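Local coordinates for protein short-chain dehydrogenase/reductase SDR (Paraburkholderia phymatum, PDB 5VA8) that binds NADP and, as a short-chain dehydrogenase/reductase, probably catalyses NADP(H)-dependent oxidation or reduction, at residues L27-A32 with D53-A58. Residues are numbered along the deposited sequence; the frame is centred on the assembly and turned at random.
Sequences LGRGCA and DATAAA. With NAP (NADP nicotinamide-adenine-dinucleotide phosphate), chain E.
Thr55 OG1 is gripped by two groups, through a hydrogen bond to Ser24 O, just ahead of helix 26-37, and a weak one to Thr51 O, one turn back in its own helix. Toward Arg29 it makes a packing contact, lying over one face of the guanidinium, 3.7 Å from Arg29 NH1. Its place beside the backbone N (chi1 -66°) lets the hydroxyl reach back to Thr51, while the methyl CG2 is left to pack on the arginine chain, 3.8 Å from Arg29 CD. Stretched out from CG to NE, with CG anti to the backbone N (chi1 178°), that chain crosses from one helix to the other; the closest CA atoms of 27-32 and 53-58, those of Arg29 and Thr55, are 7.8 Å apart. Beyond the threonine, Arg29 NH2 comes to 4.0 Å from Ala58 CB. No hydrogen bond joins the two segments directly; the arginine's charge is met within its own helix, where NE forms a salt bridge with Glu33. Thr55 and Ala32 both rest on Ile44 of strand 41-46, which places the pair of helices side by side on one face of the sheet. Near the start of helix 26-37, Leu27 N donates a 2.8 Å hydrogen bond to O1N of NADP, nearly straight at 160°, and the leucine CD1 lies 4.0 Å from O4D of the nicotinamide ribose. The positive end of the helix dipole would be expected to favour the diphosphate there. A glycine-rich segment running from the first strand into the first turn of the next helix, whose N-terminus faces the dinucleotide diphosphate, with the following helix of the beta-alpha-beta-alpha succession packed alongside, is the hallmark of the Rossmann fold of short-chain dehydrogenases/reductases.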
# COMPACT_ATOMS: atom_id res chain seq x y z
N LEU A 27 -2.40 -11.10 24.03
CA LEU A 27 -3.32 -10.30 23.23
C LEU A 27 -4.72 -10.89 23.20
O LEU A 27 -5.71 -10.16 23.25
CB LEU A 27 -2.80 -10.15 21.80
CG LEU A 27 -1.42 -9.51 21.69
CD1 LEU A 27 -1.02 -9.41 20.24
CD2 LEU A 27 -1.42 -8.13 22.35
N GLY A 28 -4.81 -12.22 23.09
CA GLY A 28 -6.12 -12.84 23.09
C GLY A 28 -6.86 -12.59 24.40
O GLY A 28 -8.04 -12.25 24.41
N ARG A 29 -6.15 -12.76 25.53
CA ARG A 29 -6.76 -12.41 26.82
C ARG A 29 -7.20 -10.95 26.84
O ARG A 29 -8.30 -10.63 27.31
CB ARG A 29 -5.79 -12.69 27.97
CG ARG A 29 -6.38 -12.29 29.32
CD ARG A 29 -5.51 -12.63 30.52
NE ARG A 29 -6.13 -12.10 31.74
CZ ARG A 29 -5.68 -12.29 32.98
NH1 ARG A 29 -4.58 -13.00 33.19
NH2 ARG A 29 -6.33 -11.76 34.01
N GLY A 30 -6.35 -10.06 26.33
CA GLY A 30 -6.72 -8.65 26.30
C GLY A 30 -8.01 -8.40 25.53
O GLY A 30 -8.82 -7.56 25.93
N CYS A 31 -8.20 -9.11 24.41
CA CYS A 31 -9.45 -8.98 23.66
C CYS A 31 -10.63 -9.52 24.46
O CYS A 31 -11.70 -8.90 24.50
CB CYS A 31 -9.35 -9.69 22.31
SG CYS A 31 -8.16 -8.95 21.18
N ALA A 32 -10.46 -10.69 25.08
CA ALA A 32 -11.54 -11.27 25.87
C ALA A 32 -11.95 -10.35 27.01
O ALA A 32 -13.14 -10.16 27.26
CB ALA A 32 -11.13 -12.64 26.41
N ASP A 53 -8.33 -21.90 33.01
CA ASP A 53 -9.34 -21.84 34.06
C ASP A 53 -9.17 -20.61 34.93
O ASP A 53 -10.15 -20.01 35.39
CB ASP A 53 -9.28 -23.10 34.92
CG ASP A 53 -9.64 -24.36 34.16
OD1 ASP A 53 -10.17 -24.24 33.03
OD2 ASP A 53 -9.40 -25.46 34.70
N ALA A 54 -7.92 -20.22 35.18
CA ALA A 54 -7.67 -19.06 36.04
C ALA A 54 -8.12 -17.77 35.35
O ALA A 54 -8.79 -16.93 35.95
CB ALA A 54 -6.19 -19.00 36.41
N THR A 55 -7.76 -17.61 34.08
CA THR A 55 -8.21 -16.44 33.34
C THR A 55 -9.73 -16.41 33.22
O THR A 55 -10.35 -15.35 33.32
CB THR A 55 -7.55 -16.41 31.96
OG1 THR A 55 -6.14 -16.21 32.14
CG2 THR A 55 -8.11 -15.29 31.09
N ALA A 56 -10.36 -17.58 33.01
CA ALA A 56 -11.81 -17.60 32.95
C ALA A 56 -12.42 -17.11 34.26
O ALA A 56 -13.35 -16.30 34.26
CB ALA A 56 -12.31 -19.00 32.60
N ALA A 57 -11.87 -17.57 35.40
CA ALA A 57 -12.38 -17.13 36.69
C ALA A 57 -12.18 -15.63 36.88
O ALA A 57 -13.05 -14.94 37.42
CB ALA A 57 -11.70 -17.90 37.82
N ALA A 58 -11.04 -15.11 36.44
CA ALA A 58 -10.78 -13.68 36.56
C ALA A 58 -11.79 -12.86 35.78
O ALA A 58 -12.31 -11.86 36.28
CB ALA A 58 -9.36 -13.36 36.11
PA NAP E . 1.04 -15.21 24.39
O1A NAP E . 1.11 -14.16 25.42
O2A NAP E . 2.06 -16.32 24.50
O5B NAP E . -0.45 -15.81 24.46
C5B NAP E . -0.81 -16.86 23.55
C4B NAP E . -2.12 -17.42 24.03
O4B NAP E . -2.65 -18.29 23.01
C3B NAP E . -2.04 -18.28 25.29
O3B NAP E . -3.26 -18.19 26.01
C2B NAP E . -1.86 -19.68 24.71
O2B NAP E . -2.19 -20.66 25.71
C1B NAP E . -2.83 -19.59 23.53
N9A NAP E . -2.55 -20.53 22.44
C8A NAP E . -1.40 -20.60 21.70
N7A NAP E . -1.46 -21.47 20.71
C5A NAP E . -2.74 -22.00 20.82
C6A NAP E . -3.42 -22.99 20.08
N6A NAP E . -2.88 -23.63 19.03
N1A NAP E . -4.67 -23.31 20.45
C2A NAP E . -5.21 -22.66 21.50
N3A NAP E . -4.67 -21.72 22.27
C4A NAP E . -3.42 -21.44 21.88
O3 NAP E . 1.18 -14.59 22.93
PN NAP E . 0.75 -13.18 22.30
O1N NAP E . -0.56 -12.77 22.83
O2N NAP E . 1.90 -12.26 22.43
O5D NAP E . 0.62 -13.61 20.76
C5D NAP E . -0.66 -13.91 20.17
C4D NAP E . -0.44 -13.98 18.68
O4D NAP E . -0.03 -12.67 18.21
C3D NAP E . 0.66 -14.95 18.22
O3D NAP E . 0.32 -15.54 16.97
C2D NAP E . 1.86 -14.03 18.05
O2D NAP E . 2.86 -14.52 17.16
C1D NAP E . 1.15 -12.80 17.48
N1N NAP E . 1.92 -11.54 17.61
C2N NAP E . 2.44 -11.19 18.79
C3N NAP E . 3.10 -9.98 18.92
C7N NAP E . 3.71 -9.47 20.19
O7N NAP E . 4.64 -8.63 20.11
N7N NAP E . 3.34 -10.02 21.34
C4N NAP E . 3.14 -9.13 17.82
C5N NAP E . 2.61 -9.54 16.61
C6N NAP E . 2.01 -10.76 16.52
P2B NAP E . -1.72 -22.20 25.58
O1X NAP E . -2.50 -22.78 24.45
O2X NAP E . -0.21 -22.19 25.30
O3X NAP E . -2.05 -22.81 26.95